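Local coordinates for glycosyl hydrolase family 2, TIM barrel domain protein (Faecalibacterium prausnitzii A2-165, PDB 6ED2), which probably hydrolyses beta-D-glucuronides, as a magnesium-binding family 2 glycosyl hydrolase of a human gut bacterium, at residues Leu69-Pro74 / Phe93-Ser98; Ile297-Ile302 / Leu308-Pro313; Gly402-Glu407 / Glu450-Pro455; Gly537-Ser542 / Ile591-Gly596. All blocks are in the same frame, centred on the assembly; numbering follows the deposited sequence.

Contact 1 (Leu69-Pro74 / Phe93-Ser98)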
loop_
_atom_site.group_PDB
_atom_site.type_symbol
_atom_site.label_atom_id
_atom_site.label_comp_id
_atom_site.label_asym_id
_atom_site.label_seq_id
_atom_site.Cartn_x
_atom_site.Cartn_y
_atom_site.Cartn_z
ATOM N N LEU A 69 -13.296 6.152 33.119
ATOM C CA LEU A 69 -13.743 6.084 31.739
ATOM C C LEU A 69 -14.201 4.664 31.458
ATOM O O LEU A 69 -13.829 3.720 32.163
ATOM C CB LEU A 69 -12.637 6.513 30.755
ATOM C CG LEU A 69 -11.294 5.806 30.892
ATOM C CD1 LEU A 69 -11.250 4.621 29.951
ATOM C CD2 LEU A 69 -10.163 6.754 30.591
ATOM N N SER A 70 -15.033 4.516 30.430
ATOM C CA SER A 70 -15.573 3.205 30.095
ATOM C C SER A 70 -14.514 2.383 29.375
ATOM O O SER A 70 -13.751 2.905 28.560
ATOM C CB SER A 70 -16.821 3.343 29.225
ATOM O OG SER A 70 -16.466 3.879 27.961
ATOM N N MET A 71 -14.461 1.101 29.685
ATOM C CA MET A 71 -13.412 0.259 29.134
ATOM C C MET A 71 -13.983 -1.126 28.894
ATOM O O MET A 71 -14.521 -1.737 29.822
ATOM C CB MET A 71 -12.205 0.200 30.077
ATOM C CG MET A 71 -11.095 -0.746 29.638
ATOM S SD MET A 71 -10.220 -0.166 28.155
ATOM C CE MET A 71 -9.993 1.586 28.488
ATOM N N PRO A 72 -13.942 -1.635 27.665
ATOM C CA PRO A 72 -14.457 -2.988 27.419
ATOM C C PRO A 72 -13.535 -4.035 28.032
ATOM O O PRO A 72 -12.310 -3.896 28.022
ATOM C CB PRO A 72 -14.479 -3.093 25.888
ATOM C CG PRO A 72 -13.412 -2.125 25.434
ATOM C CD PRO A 72 -13.410 -0.994 26.450
ATOM N N VAL A 73 -14.146 -5.084 28.571
ATOM C CA VAL A 73 -13.469 -6.262 29.099
ATOM C C VAL A 73 -14.095 -7.455 28.390
ATOM O O VAL A 73 -15.328 -7.569 28.363
ATOM C CB VAL A 73 -13.630 -6.360 30.624
ATOM C CG1 VAL A 73 -13.088 -7.681 31.138
ATOM C CG2 VAL A 73 -12.950 -5.174 31.327
ATOM N N PRO A 74 -13.318 -8.351 27.770
ATOM C CA PRO A 74 -11.856 -8.408 27.687
ATOM C C PRO A 74 -11.243 -7.546 26.582
ATOM O O PRO A 74 -11.758 -7.508 25.471
ATOM C CB PRO A 74 -11.595 -9.895 27.398
ATOM C CG PRO A 74 -12.787 -10.276 26.528
ATOM C CD PRO A 74 -13.954 -9.521 27.125
ATOM N N PHE A 93 -3.252 0.724 37.413
ATOM C CA PHE A 93 -4.508 1.125 36.791
ATOM C C PHE A 93 -5.635 0.270 37.364
ATOM O O PHE A 93 -5.416 -0.861 37.811
ATOM C CB PHE A 93 -4.459 1.005 35.247
ATOM C CG PHE A 93 -3.940 -0.327 34.743
ATOM C CD1 PHE A 93 -4.824 -1.341 34.385
ATOM C CD2 PHE A 93 -2.563 -0.559 34.625
ATOM C CE1 PHE A 93 -4.373 -2.569 33.918
ATOM C CE2 PHE A 93 -2.086 -1.785 34.158
ATOM C CZ PHE A 93 -2.998 -2.797 33.803
ATOM N N TRP A 94 -6.857 0.813 37.323
ATOM C CA TRP A 94 -8.000 0.222 38.011
ATOM C C TRP A 94 -9.126 -0.118 37.044
ATOM O O TRP A 94 -9.469 0.675 36.155
ATOM C CB TRP A 94 -8.552 1.169 39.083
ATOM C CG TRP A 94 -7.636 1.468 40.240
ATOM C CD1 TRP A 94 -6.549 2.279 40.231
ATOM C CD2 TRP A 94 -7.776 0.993 41.583
ATOM N NE1 TRP A 94 -5.989 2.339 41.489
ATOM C CE2 TRP A 94 -6.724 1.551 42.336
ATOM C CE3 TRP A 94 -8.687 0.142 42.222
ATOM C CZ2 TRP A 94 -6.551 1.281 43.699
ATOM C CZ3 TRP A 94 -8.524 -0.118 43.566
ATOM C CH2 TRP A 94 -7.463 0.448 44.292
ATOM N N TYR A 95 -9.706 -1.295 37.245
ATOM C CA TYR A 95 -10.948 -1.713 36.620
ATOM C C TYR A 95 -12.020 -1.828 37.697
ATOM O O TYR A 95 -11.732 -2.191 38.843
ATOM C CB TYR A 95 -10.792 -3.061 35.918
ATOM C CG TYR A 95 -10.094 -3.028 34.583
ATOM C CD1 TYR A 95 -10.820 -3.145 33.405
ATOM C CD2 TYR A 95 -8.705 -2.923 34.495
ATOM C CE1 TYR A 95 -10.197 -3.137 32.177
ATOM C CE2 TYR A 95 -8.063 -2.907 33.250
ATOM C CZ TYR A 95 -8.818 -3.011 32.098
ATOM O OH TYR A 95 -8.211 -2.998 30.856
ATOM N N GLU A 96 -13.260 -1.516 37.332
ATOM C CA GLU A 96 -14.347 -1.540 38.302
ATOM C C GLU A 96 -15.633 -1.938 37.597
ATOM O O GLU A 96 -15.917 -1.459 36.497
ATOM C CB GLU A 96 -14.518 -0.183 38.987
ATOM C CG GLU A 96 -15.568 -0.165 40.100
ATOM C CD GLU A 96 -16.053 1.244 40.446
ATOM O OE1 GLU A 96 -15.285 2.030 41.038
ATOM O OE2 GLU A 96 -17.214 1.569 40.121
ATOM N N THR A 97 -16.393 -2.830 38.218
ATOM C CA THR A 97 -17.733 -3.125 37.743
ATOM C C THR A 97 -18.584 -3.526 38.940
ATOM O O THR A 97 -18.153 -3.430 40.090
ATOM C CB THR A 97 -17.712 -4.186 36.637
ATOM O OG1 THR A 97 -19.031 -4.330 36.109
ATOM C CG2 THR A 97 -17.211 -5.544 37.148
ATOM N N SER A 98 -19.815 -3.933 38.664
ATOM C CA SER A 98 -20.764 -4.341 39.685
ATOM C C SER A 98 -21.336 -5.673 39.271
ATOM O O SER A 98 -21.499 -5.945 38.081
ATOM C CB SER A 98 -21.926 -3.341 39.865
ATOM O OG SER A 98 -21.433 -2.093 40.304
HETATM O O HOH W 1 -9.794 -4.240 29.295
#

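Contact 2 (Ile297-Ile302 / Leu308-Pro313)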
loop_
_atom_site.group_PDB
_atom_site.type_symbol
_atom_site.label_atom_id
_atom_site.label_comp_id
_atom_site.label_asym_id
_atom_site.label_seq_id
_atom_site.Cartn_x
_atom_site.Cartn_y
_atom_site.Cartn_z
ATOM N N ILE A 297 -8.921 -39.070 23.177
ATOM C CA ILE A 297 -8.145 -40.266 23.466
ATOM C C ILE A 297 -6.991 -40.316 22.471
ATOM O O ILE A 297 -7.186 -40.608 21.287
ATOM C CB ILE A 297 -9.011 -41.531 23.390
ATOM C CG1 ILE A 297 -10.171 -41.438 24.387
ATOM C CG2 ILE A 297 -8.180 -42.761 23.688
ATOM C CD1 ILE A 297 -11.035 -42.693 24.399
ATOM N N ARG A 298 -5.790 -40.018 22.951
ATOM C CA ARG A 298 -4.614 -40.026 22.097
ATOM C C ARG A 298 -3.373 -40.164 22.968
ATOM O O ARG A 298 -3.333 -39.660 24.096
ATOM C CB ARG A 298 -4.530 -38.749 21.247
ATOM C CG ARG A 298 -4.343 -37.473 22.067
ATOM C CD ARG A 298 -2.878 -37.074 22.171
ATOM N NE ARG A 298 -2.623 -35.917 23.037
ATOM C CZ ARG A 298 -2.363 -36.001 24.338
ATOM N NH1 ARG A 298 -2.357 -37.193 24.928
ATOM N NH2 ARG A 298 -2.128 -34.897 25.051
ATOM N N THR A 299 -2.350 -40.814 22.413
ATOM C CA THR A 299 -1.034 -40.899 23.035
ATOM C C THR A 299 -0.020 -40.082 22.241
ATOM O O THR A 299 -0.114 -39.962 21.013
ATOM C CB THR A 299 -0.538 -42.343 23.126
ATOM O OG1 THR A 299 -0.305 -42.856 21.804
ATOM C CG2 THR A 299 -1.544 -43.219 23.863
ATOM N N PHE A 300 0.950 -39.514 22.950
ATOM C CA PHE A 300 1.984 -38.750 22.268
ATOM C C PHE A 300 3.309 -38.887 23.007
ATOM O O PHE A 300 3.370 -38.657 24.217
ATOM C CB PHE A 300 1.586 -37.281 22.150
ATOM C CG PHE A 300 2.556 -36.460 21.361
ATOM C CD1 PHE A 300 2.404 -36.313 19.996
ATOM C CD2 PHE A 300 3.625 -35.839 21.984
ATOM C CE1 PHE A 300 3.309 -35.541 19.256
ATOM C CE2 PHE A 300 4.526 -35.079 21.258
ATOM C CZ PHE A 300 4.364 -34.929 19.888
ATOM N N GLU A 301 4.365 -39.236 22.270
ATOM C CA GLU A 301 5.682 -39.456 22.861
ATOM C C GLU A 301 6.740 -39.434 21.767
ATOM O O GLU A 301 6.459 -39.707 20.596
ATOM C CB GLU A 301 5.739 -40.789 23.609
ATOM C CG GLU A 301 5.514 -41.981 22.692
ATOM C CD GLU A 301 5.668 -43.323 23.419
ATOM O OE1 GLU A 301 5.431 -44.367 22.777
ATOM O OE2 GLU A 301 6.031 -43.333 24.622
ATOM N N ILE A 302 7.965 -39.121 22.165
ATOM C CA ILE A 302 9.119 -39.260 21.285
ATOM C C ILE A 302 9.681 -40.670 21.434
ATOM O O ILE A 302 10.087 -41.068 22.532
ATOM C CB ILE A 302 10.198 -38.220 21.608
ATOM C CG1 ILE A 302 9.660 -36.806 21.401
ATOM C CG2 ILE A 302 11.444 -38.475 20.748
ATOM C CD1 ILE A 302 10.590 -35.733 21.953
ATOM N N LEU A 308 5.618 -39.290 17.946
ATOM C CA LEU A 308 4.627 -40.330 17.687
ATOM C C LEU A 308 3.287 -39.931 18.296
ATOM O O LEU A 308 3.175 -39.763 19.519
ATOM C CB LEU A 308 5.080 -41.677 18.239
ATOM C CG LEU A 308 6.287 -42.323 17.546
ATOM C CD1 LEU A 308 6.498 -43.736 18.093
ATOM C CD2 LEU A 308 6.119 -42.340 16.030
ATOM N N LEU A 309 2.281 -39.792 17.440
ATOM C CA LEU A 309 0.906 -39.534 17.839
ATOM C C LEU A 309 0.109 -40.799 17.574
ATOM O O LEU A 309 -0.009 -41.224 16.420
ATOM C CB LEU A 309 0.316 -38.353 17.060
ATOM C CG LEU A 309 -1.177 -38.061 17.260
ATOM C CD1 LEU A 309 -1.475 -37.711 18.697
ATOM C CD2 LEU A 309 -1.607 -36.920 16.353
ATOM N N ASN A 310 -0.445 -41.392 18.633
ATOM C CA ASN A 310 -1.122 -42.686 18.519
ATOM C C ASN A 310 -0.225 -43.711 17.828
ATOM O O ASN A 310 -0.677 -44.530 17.030
ATOM C CB ASN A 310 -2.455 -42.546 17.788
ATOM C CG ASN A 310 -3.393 -41.582 18.492
ATOM O OD1 ASN A 310 -3.338 -41.448 19.712
ATOM N ND2 ASN A 310 -4.238 -40.895 17.732
ATOM N N GLY A 311 1.071 -43.651 18.128
ATOM C CA GLY A 311 2.012 -44.607 17.585
ATOM C C GLY A 311 2.430 -44.370 16.151
ATOM O O GLY A 311 3.146 -45.208 15.600
ATOM N N SER A 312 2.011 -43.263 15.524
ATOM C CA SER A 312 2.433 -42.932 14.168
ATOM C C SER A 312 3.185 -41.604 14.138
ATOM O O SER A 312 2.795 -40.655 14.826
ATOM C CB SER A 312 1.239 -42.850 13.209
ATOM O OG SER A 312 0.946 -44.123 12.674
ATOM N N PRO A 313 4.252 -41.502 13.346
ATOM C CA PRO A 313 5.056 -40.273 13.344
ATOM C C PRO A 313 4.338 -39.117 12.669
ATOM O O PRO A 313 3.599 -39.301 11.700
ATOM C CB PRO A 313 6.321 -40.675 12.574
ATOM C CG PRO A 313 5.885 -41.825 11.708
ATOM C CD PRO A 313 4.812 -42.551 12.469
HETATM O O HOH W 2 1.989 -42.304 20.259
#

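Contact 3 (Gly402-Glu407 / Glu450-Pro455)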
loop_
_atom_site.group_PDB
_atom_site.type_symbol
_atom_site.label_atom_id
_atom_site.label_comp_id
_atom_site.label_asym_id
_atom_site.label_seq_id
_atom_site.Cartn_x
_atom_site.Cartn_y
_atom_site.Cartn_z
ATOM N N GLY A 402 26.411 -12.926 32.978
ATOM C CA GLY A 402 25.322 -13.649 32.360
ATOM C C GLY A 402 24.009 -13.492 33.106
ATOM O O GLY A 402 23.961 -13.235 34.315
ATOM N N PHE A 403 22.914 -13.671 32.356
ATOM C CA PHE A 403 21.594 -13.428 32.927
ATOM C C PHE A 403 21.343 -14.303 34.149
ATOM O O PHE A 403 20.717 -13.854 35.117
ATOM C CB PHE A 403 20.488 -13.638 31.888
ATOM C CG PHE A 403 19.171 -13.113 32.342
ATOM C CD1 PHE A 403 18.282 -13.933 33.025
ATOM C CD2 PHE A 403 18.843 -11.782 32.151
ATOM C CE1 PHE A 403 17.076 -13.430 33.490
ATOM C CE2 PHE A 403 17.634 -11.273 32.607
ATOM C CZ PHE A 403 16.749 -12.099 33.283
ATOM N N PHE A 404 21.836 -15.541 34.139
ATOM C CA PHE A 404 21.565 -16.470 35.225
ATOM C C PHE A 404 22.584 -16.381 36.366
ATOM O O PHE A 404 22.557 -17.221 37.270
ATOM C CB PHE A 404 21.469 -17.893 34.673
ATOM C CG PHE A 404 20.275 -18.094 33.773
ATOM C CD1 PHE A 404 18.984 -17.962 34.277
ATOM C CD2 PHE A 404 20.439 -18.354 32.420
ATOM C CE1 PHE A 404 17.868 -18.107 33.457
ATOM C CE2 PHE A 404 19.330 -18.511 31.584
ATOM C CZ PHE A 404 18.034 -18.381 32.102
ATOM N N GLU A 405 23.450 -15.370 36.366
ATOM C CA GLU A 405 24.271 -15.065 37.530
ATOM C C GLU A 405 23.680 -13.962 38.388
ATOM O O GLU A 405 24.254 -13.645 39.433
ATOM C CB GLU A 405 25.684 -14.623 37.118
ATOM C CG GLU A 405 26.371 -15.492 36.091
ATOM C CD GLU A 405 27.781 -14.999 35.793
ATOM O OE1 GLU A 405 27.970 -14.184 34.857
ATOM O OE2 GLU A 405 28.701 -15.423 36.520
ATOM N N LYS A 406 22.587 -13.338 37.956
ATOM C CA LYS A 406 22.069 -12.197 38.692
ATOM C C LYS A 406 21.655 -12.624 40.094
ATOM O O LYS A 406 21.195 -13.746 40.315
ATOM C CB LYS A 406 20.878 -11.565 37.950
ATOM C CG LYS A 406 21.251 -10.823 36.663
ATOM C CD LYS A 406 19.999 -10.329 35.924
ATOM C CE LYS A 406 20.357 -9.459 34.738
ATOM N NZ LYS A 406 20.469 -8.026 35.128
ATOM N N GLU A 407 21.848 -11.714 41.050
ATOM C CA GLU A 407 21.374 -11.930 42.410
ATOM C C GLU A 407 19.883 -12.242 42.455
ATOM O O GLU A 407 19.423 -12.927 43.368
ATOM C CB GLU A 407 21.671 -10.690 43.264
ATOM C CG GLU A 407 20.972 -9.414 42.741
ATOM C CD GLU A 407 21.328 -8.119 43.494
ATOM O OE1 GLU A 407 22.130 -8.157 44.462
ATOM O OE2 GLU A 407 20.789 -7.053 43.102
ATOM N N GLU A 450 22.706 -24.193 34.083
ATOM C CA GLU A 450 22.350 -25.537 34.528
ATOM C C GLU A 450 21.623 -25.504 35.865
ATOM O O GLU A 450 20.642 -26.227 36.060
ATOM C CB GLU A 450 23.591 -26.421 34.636
ATOM C CG GLU A 450 24.365 -26.573 33.354
ATOM C CD GLU A 450 25.622 -25.702 33.329
ATOM O OE1 GLU A 450 25.534 -24.454 33.581
ATOM O OE2 GLU A 450 26.701 -26.285 33.060
ATOM N N GLU A 451 22.096 -24.681 36.803
ATOM C CA GLU A 451 21.419 -24.579 38.092
ATOM C C GLU A 451 19.989 -24.069 37.926
ATOM O O GLU A 451 19.109 -24.405 38.726
ATOM C CB GLU A 451 22.212 -23.667 39.028
ATOM C CG GLU A 451 23.599 -24.215 39.460
ATOM C CD GLU A 451 24.710 -24.031 38.406
ATOM O OE1 GLU A 451 24.435 -23.608 37.246
ATOM O OE2 GLU A 451 25.881 -24.324 38.742
ATOM N N TYR A 452 19.739 -23.270 36.889
ATOM C CA TYR A 452 18.398 -22.761 36.638
ATOM C C TYR A 452 17.547 -23.796 35.908
ATOM O O TYR A 452 16.422 -24.079 36.327
ATOM C CB TYR A 452 18.482 -21.452 35.841
ATOM C CG TYR A 452 17.186 -20.701 35.798
ATOM C CD1 TYR A 452 16.864 -19.780 36.787
ATOM C CD2 TYR A 452 16.270 -20.918 34.780
ATOM C CE1 TYR A 452 15.661 -19.090 36.762
ATOM C CE2 TYR A 452 15.062 -20.225 34.743
ATOM C CZ TYR A 452 14.767 -19.319 35.741
ATOM O OH TYR A 452 13.577 -18.648 35.721
ATOM N N PHE A 453 18.088 -24.398 34.840
ATOM C CA PHE A 453 17.295 -25.293 33.995
ATOM C C PHE A 453 16.932 -26.586 34.715
ATOM O O PHE A 453 15.829 -27.119 34.516
ATOM C CB PHE A 453 18.056 -25.644 32.711
ATOM C CG PHE A 453 18.002 -24.586 31.634
ATOM C CD1 PHE A 453 17.908 -24.952 30.299
ATOM C CD2 PHE A 453 18.067 -23.241 31.950
ATOM C CE1 PHE A 453 17.884 -23.989 29.300
ATOM C CE2 PHE A 453 18.048 -22.271 30.963
ATOM C CZ PHE A 453 17.953 -22.638 29.642
ATOM N N LYS A 454 17.867 -27.142 35.504
ATOM C CA LYS A 454 17.678 -28.493 36.036
ATOM C C LYS A 454 16.398 -28.607 36.852
ATOM O O LYS A 454 15.566 -29.473 36.533
ATOM C CB LYS A 454 18.905 -28.924 36.856
ATOM C CG LYS A 454 18.802 -30.336 37.460
ATOM C CD LYS A 454 20.133 -30.714 38.141
ATOM C CE LYS A 454 20.092 -32.093 38.795
ATOM N NZ LYS A 454 20.034 -31.879 40.271
ATOM N N PRO A 455 16.149 -27.772 37.864
ATOM C CA PRO A 455 14.876 -27.903 38.591
ATOM C C PRO A 455 13.656 -27.602 37.733
ATOM O O PRO A 455 12.599 -28.189 37.978
ATOM C CB PRO A 455 15.023 -26.899 39.742
ATOM C CG PRO A 455 15.993 -25.885 39.225
ATOM C CD PRO A 455 16.970 -26.665 38.403
#

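Contact 4 (Gly537-Ser542 / Ile591-Gly596)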
loop_
_atom_site.group_PDB
_atom_site.type_symbol
_atom_site.label_atom_id
_atom_site.label_comp_id
_atom_site.label_asym_id
_atom_site.label_seq_id
_atom_site.Cartn_x
_atom_site.Cartn_y
_atom_site.Cartn_z
ATOM N N GLY A 537 12.104 -16.646 9.351
ATOM C CA GLY A 537 11.302 -15.781 8.509
ATOM C C GLY A 537 11.925 -14.418 8.260
ATOM O O GLY A 537 13.001 -14.104 8.783
ATOM N N THR A 538 11.265 -13.595 7.447
ATOM C CA THR A 538 11.757 -12.261 7.149
ATOM C C THR A 538 10.584 -11.302 7.203
ATOM O O THR A 538 9.446 -11.667 6.890
ATOM C CB THR A 538 12.430 -12.145 5.756
ATOM O OG1 THR A 538 11.439 -12.206 4.716
ATOM C CG2 THR A 538 13.473 -13.222 5.541
ATOM N N ASP A 539 10.871 -10.071 7.602
ATOM C CA ASP A 539 9.866 -9.036 7.508
ATOM C C ASP A 539 9.598 -8.777 6.033
ATOM O O ASP A 539 10.533 -8.661 5.232
ATOM C CB ASP A 539 10.341 -7.762 8.207
ATOM C CG ASP A 539 10.375 -7.895 9.715
ATOM O OD1 ASP A 539 9.418 -7.462 10.392
ATOM O OD2 ASP A 539 11.374 -8.421 10.236
ATOM N N ASN A 540 8.327 -8.718 5.663
ATOM C CA ASN A 540 7.987 -8.340 4.299
ATOM C C ASN A 540 6.587 -7.749 4.314
ATOM O O ASN A 540 5.687 -8.303 4.955
ATOM C CB ASN A 540 8.102 -9.542 3.341
ATOM C CG ASN A 540 7.105 -10.655 3.655
ATOM O OD1 ASN A 540 6.090 -10.805 2.964
ATOM N ND2 ASN A 540 7.394 -11.446 4.684
ATOM N N LEU A 541 6.426 -6.601 3.658
ATOM C CA LEU A 541 5.132 -5.933 3.573
ATOM C C LEU A 541 4.287 -6.523 2.458
ATOM O O LEU A 541 4.784 -6.792 1.359
ATOM C CB LEU A 541 5.310 -4.439 3.312
ATOM C CG LEU A 541 6.186 -3.707 4.323
ATOM C CD1 LEU A 541 6.454 -2.299 3.827
ATOM C CD2 LEU A 541 5.494 -3.704 5.672
ATOM N N SER A 542 3.002 -6.706 2.746
ATOM C CA SER A 542 2.031 -7.049 1.716
ATOM C C SER A 542 2.159 -6.074 0.546
ATOM O O SER A 542 2.123 -4.851 0.735
ATOM C CB SER A 542 0.621 -7.007 2.325
ATOM O OG SER A 542 -0.254 -7.933 1.700
ATOM N N ILE A 591 13.269 1.692 15.024
ATOM C CA ILE A 591 13.578 1.859 13.605
ATOM C C ILE A 591 13.534 0.525 12.871
ATOM O O ILE A 591 13.393 0.507 11.647
ATOM C CB ILE A 591 14.941 2.554 13.374
ATOM C CG1 ILE A 591 16.117 1.675 13.801
ATOM C CG2 ILE A 591 15.022 3.917 14.077
ATOM C CD1 ILE A 591 17.470 2.321 13.482
ATOM N N LEU A 592 13.636 -0.596 13.585
ATOM C CA LEU A 592 13.608 -1.914 12.958
ATOM C C LEU A 592 12.202 -2.449 12.734
ATOM O O LEU A 592 12.057 -3.519 12.136
ATOM C CB LEU A 592 14.357 -2.918 13.829
ATOM C CG LEU A 592 15.861 -2.724 13.887
ATOM C CD1 LEU A 592 16.418 -3.539 15.045
ATOM C CD2 LEU A 592 16.433 -3.188 12.572
ATOM N N ARG A 593 11.178 -1.755 13.221
ATOM C CA ARG A 593 9.825 -2.295 13.306
ATOM C C ARG A 593 8.882 -1.349 12.561
ATOM O O ARG A 593 8.547 -0.262 13.048
ATOM C CB ARG A 593 9.432 -2.493 14.769
ATOM C CG ARG A 593 10.164 -3.670 15.432
ATOM C CD ARG A 593 9.686 -5.006 14.838
ATOM N NE ARG A 593 10.434 -6.169 15.334
ATOM C CZ ARG A 593 11.403 -6.772 14.648
ATOM N NH1 ARG A 593 11.744 -6.308 13.442
ATOM N NH2 ARG A 593 12.034 -7.831 15.158
ATOM N N VAL A 594 8.460 -1.767 11.370
ATOM C CA VAL A 594 7.570 -0.966 10.540
ATOM C C VAL A 594 6.140 -1.180 11.023
ATOM O O VAL A 594 5.419 -2.042 10.500
ATOM C CB VAL A 594 7.747 -1.335 9.056
ATOM C CG1 VAL A 594 6.818 -0.507 8.175
ATOM C CG2 VAL A 594 9.212 -1.130 8.637
ATOM N N ASP A 595 5.734 -0.408 12.035
ATOM C CA ASP A 595 4.469 -0.610 12.751
ATOM C C ASP A 595 4.331 -2.071 13.200
ATOM O O ASP A 595 3.500 -2.841 12.712
ATOM C CB ASP A 595 3.273 -0.186 11.888
ATOM C CG ASP A 595 1.947 -0.203 12.666
ATOM O OD1 ASP A 595 1.982 -0.285 13.924
ATOM O OD2 ASP A 595 0.873 -0.132 12.017
ATOM N N GLY A 596 5.190 -2.441 14.133
ATOM C CA GLY A 596 5.185 -3.799 14.626
ATOM C C GLY A 596 6.016 -4.720 13.754
ATOM O O GLY A 596 6.817 -4.302 12.907
HETATM O O HOH W 3 8.619 -4.737 10.962
HETATM O O HOH W 4 13.620 -7.358 11.363
#

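Contact 1 (Leu69-Pro74 / Phe93-Ser98)
Met71 and Val73 point from strand 69-73 at the ring of Tyr95 on strand 92-101, within the beta-sheet of the family 2 sugar-binding domain. The two strands are not paired directly: both bond to strand 38-51, and the closest CA atoms, those of Met71 and Tyr95, are 8.1 Å apart, so side chains make the contact. The side chains of Met71 and Val73 each run at a slant to the tyrosine and meet the same ring carbon. CG of Met71 lies 3.6 Å from CE1 of Tyr95, and CG2 of Val73 lies 3.5 Å from that CE1. Val73 has its CG1 anti to the backbone N (chi1 172°), which turns CG2 to the tyrosine. The Met71 chain bends at its second and third torsions, and the residue also packs on Phe77, Leu80 and Phe81. On its CE2 side the Tyr95 ring meets the CE1 edge of Phe93, the two rings steeply inclined to each other, while Phe48 makes an edge-to-face pair with it. The neighbouring strand residue Pro72 packs on Leu334 of a second subunit. One water links the segments: it accepts from Tyr95 OH at 2.5 Å and donates to Pro72 O at 2.8 Å.

Contact 2 (Ile297-Ile302 / Leu308-Pro313)
The Phe300 ring takes CB of Leu309 at its edge, near the ring plane, with CD1 of Phe300 4.1 Å from that CB; Leu308 O approaches the same ring obliquely. The second flat group, the Asn310 amide, works through its two ends: OD1 accepts from Thr299 N at 2.9 Å, almost in line with its own C=O bond (162°), and ND2 donates to Trp267 O. Asn310 has its CG beside its backbone N (chi1 -59°), which carries OD1 back to the facing segment. Arg298 crosses Leu309 at about a right angle, its CD 3.8 Å from CD1 of Leu309, before its guanidinium goes on to Pro431 O and Gln466. The backbone is an antiparallel hairpin: Glu301 and Leu308 form the hydrogen-bonded pair, with Leu308 N 2.8 Å from Glu301 O, and Phe300 and Leu309 the non-hydrogen-bonded one. Asn310 N adds a nearly straight bond (171°) to Thr299 O. A type I' turn from Leu309 to Ser312 then reverses the chain into strand 312-320, and a water bridges Thr299 OG1 and Gly311 N, 2.8 Å and 2.7 Å away respectively. Since both ends of the Asn310 amide are bonded, its flip state is settled, and the turn is tied at once to Thr299 and to the Trp267 loop.

Contact 3 (Gly402-Glu407 / Glu450-Pro455)
Phe404, in a short 3-10 segment (403-405), faces Tyr452 and Phe453 on helix 449-463, the CA atoms of Phe404 and Tyr452 lying 7.2 Å apart, so that the loop after strand 373-377 meets a helix of the TIM barrel. The 3-10 turn is held by Glu405 N to Gly402 O, and the Glu405 side chain folds back so that OE1, through its anti lone pair, accepts from Gly402 N at 2.7 Å. Phe404 meets its two partners differently. Its CE1 sits above the centre of the Tyr452 ring, 3.5 Å from CD2 of Tyr452, with the planes inclined at 34° and the centroids 4.6 Å apart, an oblique pair. Phe453 instead turns its edge to the face of Phe404 in an offset edge-to-face pair, planes at 90° and CE2 of Phe453 4.0 Å from CE2 of Phe404. The different first torsions help two successive helix residues reach one ring: CG of Tyr452 is anti to the backbone N (chi1 -167°), whereas CG of Phe453 lies beside it. Phe453 also makes an edge-to-face pair with Tyr472, and Tyr452 packs on helix 409-427. The buried cluster is thus apolar across the contact; its one polar group, Tyr452 OH, is satisfied by His416 ND1, which holds that end in position, while Phe404 against the ring face probably limits its rotation.

Contact 4 (Gly537-Ser542 / Ile591-Gly596)
Asp539 and Arg593 supply the ionic part of the contact, a long salt bridge with OD2 of Asp539 3.9 Å from NH1 of Arg593. The oxygen lies well out of the guanidinium plane, so charge alone acts and no N-H points at it. Each group has closer partners: OD2 pairs with Lys599, OD1 accepts from Lys598 N, and Arg593 NH2 bonds Asp189 and Tyr501. Arg593 starts away from Asp539, and a bend at its second torsion (chi2 -69°) brings the guanidinium back.

Two waters do the hydrogen bonding. One, at the guanidinium edge and in its plane, accepts from Arg593 NH1 at 3.0 Å and donates to Asp539 OD2 at 2.7 Å. The other donates to Asp539 OD1 at 2.9 Å and to Gly596 O, and accepts from Val594 N, the centre of an inverse gamma turn.

Apolar packing is slight: CD2 of Leu541 lies 4.3 Å from CG1 of Val594. Leu541 also meets Leu541 of the third subunit, where Val594 touches Trp552 of that subunit. The two segments belong to loops that follow the seventh and eighth parallel strands of the TIM barrel, at the C-terminal end where barrels of this fold carry their active sites.

In the fold
From the N terminus, contact 1 comes first, closing an 18-residue connection within the sugar-binding domain between two strands that both pair with strand 38-51. Contact 2 follows at the entry to the TIM barrel, where a tight hairpin leads into the first barrel strand. Contact 3 closes 42 residues, joining the loop after strand 373-377 to helix 449-463, and contact 4 closes 48, joining the loops after strands 531-535 and 574-580. The four lie in series, none nested or crossed, and none touches another: contacts 2 and 3 come nearest, about 15 Å between closest atoms. Contacts 1 and 2 sit on opposite sides of the chain's centre, about 44 Å between centres.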